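Local coordinates for protein aspartate semialdehyde dehydrogenase (Francisella tularensis subsp. tularensis, PDB 4WOJ) that probably catalyses the NADPH-dependent reductive dephosphorylation of L-aspartyl-4-phosphate to L-aspartate-semialdehyde, a shared step of lysine, methionine and threonine biosynthesis, at residues 31-34 against 35-38; 120-123 against 124-128. All coordinates share one frame; numbering follows the deposited sequence.

Contact 1 of 2, residues 31-34 against 35-38; sequences KDFD and CILP
The alpha-to-beta connection of a Rossmann-type nucleotide-binding domain, leading from helix 18-30 into strand 36-42, folds back here so that Phe33 meets Ile36 and Pro38. Phe33 touches both with the same ring carbon: CD1 lies 3.4 Å from Pro38 CG and 3.7 Å from Ile36 CD1. The proline offers the CG corner of its pyrrolidine ring, with CB a little farther off, while the isoleucine offers the tip of its longer branch, and both come at the aromatic ring obliquely. Ile36 gets there by setting CG1 between its own backbone N and carbonyl carbon (chi1 56°), which brings that branch over the turn. CG1 then sits 3.2 Å from Phe33 O, and CD1 reaches on to within 3.7 Å of Asp32 O. The same Phe33 carbonyl accepts a weak, long bond from Ile36 N (3.4 Å, with 151° at the hydrogen). Just upstream, Lys31 has a positive phi of 58° and ends the helix in a Schellman motif; a type I beta turn from Lys31 to Asp34 follows, with Asp34 N bonded to Lys31 O at 3.2 Å. The link from helix to strand is only a few residues long, and Leu37 pairs through its backbone with Leu8 and Val10 of the neighbouring parallel strand 8-13. The Phe33 ring is buried, enclosed by Met24, Met27 and Ile28 of the helix and by the rings of Phe53 and Tyr57. Asp32 turns its carboxylate the other way, where OD2 makes a salt bridge to Arg362 of helix 354-369 and OD1 a weak hydrogen bond to Asn366.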
loop_
_atom_site.group_PDB
_atom_site.type_symbol
_atom_site.label_atom_id
_atom_site.label_comp_id
_atom_site.label_asym_id
_atom_site.label_seq_id
_atom_site.Cartn_x
_atom_site.Cartn_y
_atom_site.Cartn_z
ATOM N N LYS B 31 30.008 -3.386 -19.344
ATOM C CA LYS B 31 30.786 -3.714 -20.566
ATOM C C LYS B 31 30.178 -4.923 -21.287
ATOM O O LYS B 31 30.894 -5.737 -21.871
ATOM C CB LYS B 31 32.248 -4.028 -20.231
ATOM C CG LYS B 31 32.924 -3.099 -19.244
ATOM C CD LYS B 31 34.143 -3.795 -18.652
ATOM C CE LYS B 31 35.279 -2.838 -18.318
ATOM N NZ LYS B 31 35.964 -2.429 -19.572
ATOM N N ASP B 32 28.859 -5.033 -21.253
ATOM C CA ASP B 32 28.181 -6.145 -21.919
ATOM C C ASP B 32 28.109 -6.059 -23.455
ATOM O O ASP B 32 27.766 -7.034 -24.100
ATOM C CB ASP B 32 26.790 -6.343 -21.331
ATOM C CG ASP B 32 26.829 -6.963 -19.945
ATOM O OD1 ASP B 32 27.782 -7.699 -19.598
ATOM O OD2 ASP B 32 25.881 -6.704 -19.194
ATOM N N PHE B 33 28.468 -4.926 -24.047
ATOM C CA PHE B 33 28.639 -4.871 -25.517
ATOM C C PHE B 33 29.978 -5.427 -26.014
ATOM O O PHE B 33 30.136 -5.691 -27.197
ATOM C CB PHE B 33 28.404 -3.454 -26.051
ATOM C CG PHE B 33 26.981 -2.993 -25.895
ATOM C CD1 PHE B 33 25.974 -3.551 -26.646
ATOM C CD2 PHE B 33 26.648 -2.027 -24.967
ATOM C CE1 PHE B 33 24.654 -3.161 -26.481
ATOM C CE2 PHE B 33 25.334 -1.624 -24.800
ATOM C CZ PHE B 33 24.327 -2.192 -25.562
ATOM N N ASP B 34 30.927 -5.641 -25.108
ATOM C CA ASP B 34 32.299 -5.978 -25.508
ATOM C C ASP B 34 32.452 -7.103 -26.530
ATOM O O ASP B 34 33.279 -6.982 -27.446
ATOM C CB ASP B 34 33.209 -6.218 -24.297
ATOM C CG ASP B 34 33.578 -4.926 -23.587
ATOM O OD1 ASP B 34 32.896 -3.910 -23.791
ATOM O OD2 ASP B 34 34.541 -4.910 -22.814
ATOM N N CYS B 35 31.677 -8.170 -26.416
ATOM C CA CYS B 35 31.943 -9.354 -27.260
ATOM C C CYS B 35 30.773 -9.785 -28.109
ATOM O O CYS B 35 30.529 -10.974 -28.301
ATOM C CB CYS B 35 32.404 -10.514 -26.390
ATOM S SG CYS B 35 33.890 -10.083 -25.483
ATOM N N ILE B 36 30.070 -8.799 -28.636
ATOM C CA ILE B 36 28.907 -9.030 -29.453
ATOM C C ILE B 36 28.842 -7.971 -30.531
ATOM O O ILE B 36 29.486 -6.924 -30.416
ATOM C CB ILE B 36 27.632 -8.930 -28.594
ATOM C CG1 ILE B 36 27.576 -7.567 -27.886
ATOM C CG2 ILE B 36 27.583 -10.045 -27.555
ATOM C CD1 ILE B 36 26.196 -7.202 -27.407
ATOM N N LEU B 37 28.055 -8.236 -31.566
ATOM C CA LEU B 37 27.820 -7.261 -32.638
ATOM C C LEU B 37 26.400 -6.704 -32.521
ATOM O O LEU B 37 25.454 -7.247 -33.091
ATOM C CB LEU B 37 28.077 -7.890 -34.030
ATOM C CG LEU B 37 29.458 -8.555 -34.199
ATOM C CD1 LEU B 37 29.635 -9.226 -35.557
ATOM C CD2 LEU B 37 30.556 -7.523 -33.969
ATOM N N PRO B 38 26.235 -5.616 -31.779
ATOM C CA PRO B 38 24.879 -5.165 -31.569
ATOM C C PRO B 38 24.244 -4.614 -32.826
ATOM O O PRO B 38 24.934 -4.075 -33.679
ATOM C CB PRO B 38 25.024 -4.054 -30.526
ATOM C CG PRO B 38 26.374 -4.243 -29.940
ATOM C CD PRO B 38 27.198 -4.766 -31.074
#

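Contact 2 of 2, residues 120-123 against 124-128; sequences LNHD and QIINA
Ile126 lays the CD1 end of its longer branch against the His122 imidazole, 3.5 Å from CD2 and 3.6 Å from NE2, approaching the ring obliquely. The histidine has CG anti to its backbone N (chi1 -162°), which carries the ring along the helix toward the residue one turn on. On the neighbouring flank Ile125 repeats the i to i+4 spacing with a polar partner: its CD1 is 3.5 Å from Asn121 OD1, the two side chains passing at a slant. Gln124 runs its extended chain back along Asn121, bringing NE2 to 3.6 Å from Asn121 CB, a contact of the amide with an aliphatic carbon.

Beneath these side chains lies the backbone of helix 118-130, the crossover helix of the beta-alpha-beta unit between strands 113-116 and 135-138 of the Rossmann-type domain. Asn121 O accepts twice, from Gln124 N at 3.1 Å, which stands well above the carbonyl plane, and from Ile125 N at 3.2 Å, which lies in it. At the next residue the i to i+4 bond is nearly linear, the N-H of Ile126 pointing almost straight at His122 O (3.1 Å, 171° at the hydrogen). Asn127 N follows to Asp123 O at 3.2 Å.

Farther out, the amide of Asn121 is held at both ends by the strand-to-helix junction: ND2 donates to Leu115 O and OD1 accepts from Leu117 N, fixing the flip of the group that Ile125 packs on. Gln124 NE2 donates to Ile254 O. Ile125 itself is buried between its helix and the sheet, against Val116 and Phe136, with Val364 and Ile367 of helix 354-369 alongside; Ile367 also touches His122.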
loop_
_atom_site.group_PDB
_atom_site.type_symbol
_atom_site.label_atom_id
_atom_site.label_comp_id
_atom_site.label_asym_id
_atom_site.label_seq_id
_atom_site.Cartn_x
_atom_site.Cartn_y
_atom_site.Cartn_z
ATOM N N LEU B 120 18.157 -17.690 -8.824
ATOM C CA LEU B 120 17.322 -18.810 -8.322
ATOM C C LEU B 120 17.286 -20.041 -9.228
ATOM O O LEU B 120 17.137 -21.149 -8.748
ATOM C CB LEU B 120 15.897 -18.309 -8.028
ATOM C CG LEU B 120 15.713 -17.692 -6.632
ATOM C CD1 LEU B 120 14.343 -17.074 -6.511
ATOM C CD2 LEU B 120 15.889 -18.756 -5.557
ATOM N N ASN B 121 17.414 -19.856 -10.535
ATOM C CA ASN B 121 17.259 -20.971 -11.457
ATOM C C ASN B 121 18.302 -20.934 -12.532
ATOM O O ASN B 121 18.044 -21.310 -13.671
ATOM C CB ASN B 121 15.892 -20.949 -12.123
ATOM C CG ASN B 121 15.711 -19.754 -13.041
ATOM O OD1 ASN B 121 16.454 -18.784 -12.969
ATOM N ND2 ASN B 121 14.722 -19.823 -13.904
ATOM N N HIS B 122 19.493 -20.486 -12.191
ATOM C CA HIS B 122 20.569 -20.530 -13.148
ATOM C C HIS B 122 20.799 -21.955 -13.717
ATOM O O HIS B 122 20.906 -22.140 -14.951
ATOM C CB HIS B 122 21.832 -20.075 -12.477
ATOM C CG HIS B 122 22.902 -19.679 -13.430
ATOM N ND1 HIS B 122 23.781 -18.654 -13.161
ATOM C CD2 HIS B 122 23.248 -20.166 -14.644
ATOM C CE1 HIS B 122 24.637 -18.540 -14.161
ATOM N NE2 HIS B 122 24.344 -19.452 -15.068
ATOM N N ASP B 123 20.867 -22.943 -12.826
ATOM C CA ASP B 123 21.095 -24.355 -13.256
ATOM C C ASP B 123 20.120 -24.836 -14.334
ATOM O O ASP B 123 20.448 -25.663 -15.178
ATOM C CB ASP B 123 21.116 -25.328 -12.086
ATOM C CG ASP B 123 20.049 -25.041 -11.012
ATOM O OD1 ASP B 123 18.990 -24.413 -11.257
ATOM O OD2 ASP B 123 20.311 -25.462 -9.867
ATOM N N GLN B 124 18.965 -24.213 -14.368
ATOM C CA GLN B 124 17.921 -24.609 -15.284
ATOM C C GLN B 124 18.031 -23.894 -16.565
ATOM O O GLN B 124 17.648 -24.441 -17.585
ATOM C CB GLN B 124 16.546 -24.265 -14.745
ATOM C CG GLN B 124 16.107 -25.063 -13.504
ATOM C CD GLN B 124 14.686 -24.673 -13.124
ATOM O OE1 GLN B 124 13.742 -24.721 -13.973
ATOM N NE2 GLN B 124 14.519 -24.221 -11.863
ATOM N N ILE B 125 18.461 -22.634 -16.525
ATOM C CA ILE B 125 18.665 -21.897 -17.758
ATOM C C ILE B 125 19.696 -22.687 -18.559
ATOM O O ILE B 125 19.535 -22.945 -19.739
ATOM C CB ILE B 125 19.114 -20.439 -17.495
ATOM C CG1 ILE B 125 17.951 -19.617 -16.947
ATOM C CG2 ILE B 125 19.568 -19.761 -18.764
ATOM C CD1 ILE B 125 18.352 -18.632 -15.881
ATOM N N ILE B 126 20.750 -23.086 -17.891
ATOM C CA ILE B 126 21.817 -23.809 -18.543
ATOM C C ILE B 126 21.314 -25.111 -19.134
ATOM O O ILE B 126 21.675 -25.469 -20.249
ATOM C CB ILE B 126 22.979 -24.053 -17.573
ATOM C CG1 ILE B 126 23.845 -22.799 -17.544
ATOM C CG2 ILE B 126 23.839 -25.206 -18.030
ATOM C CD1 ILE B 126 24.828 -22.794 -16.390
ATOM N N ASN B 127 20.481 -25.814 -18.391
ATOM C CA ASN B 127 19.926 -27.078 -18.863
ATOM C C ASN B 127 19.043 -26.886 -20.098
ATOM O O ASN B 127 18.971 -27.748 -20.961
ATOM C CB ASN B 127 19.085 -27.711 -17.770
ATOM C CG ASN B 127 18.743 -29.141 -18.070
ATOM O OD1 ASN B 127 19.439 -29.817 -18.818
ATOM N ND2 ASN B 127 17.664 -29.611 -17.497
ATOM N N ALA B 128 18.379 -25.742 -20.159
ATOM C CA ALA B 128 17.465 -25.428 -21.240
ATOM C C ALA B 128 18.227 -25.097 -22.519
ATOM O O ALA B 128 17.908 -25.603 -23.607
ATOM C CB ALA B 128 16.549 -24.257 -20.839
#

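How the contacts relate
Both contacts belong to the nucleotide-binding domain, but to different beta-alpha-beta units and well apart: their centres are 23 Å from each other and their nearest atoms about 13 Å. Contact 1 is the more buried, an aromatic and aliphatic cluster where a helix ends and the chain turns into strand 36-42, an inner strand of the parallel sheet. Contact 2 runs along a continuous helix beside the edge strand 113-116, so regular main-chain bonds dominate it, with one flank facing the sheet and another more open. Helix 354-369 meets both, through a salt bridge at contact 1 and through aliphatic side chains at contact 2.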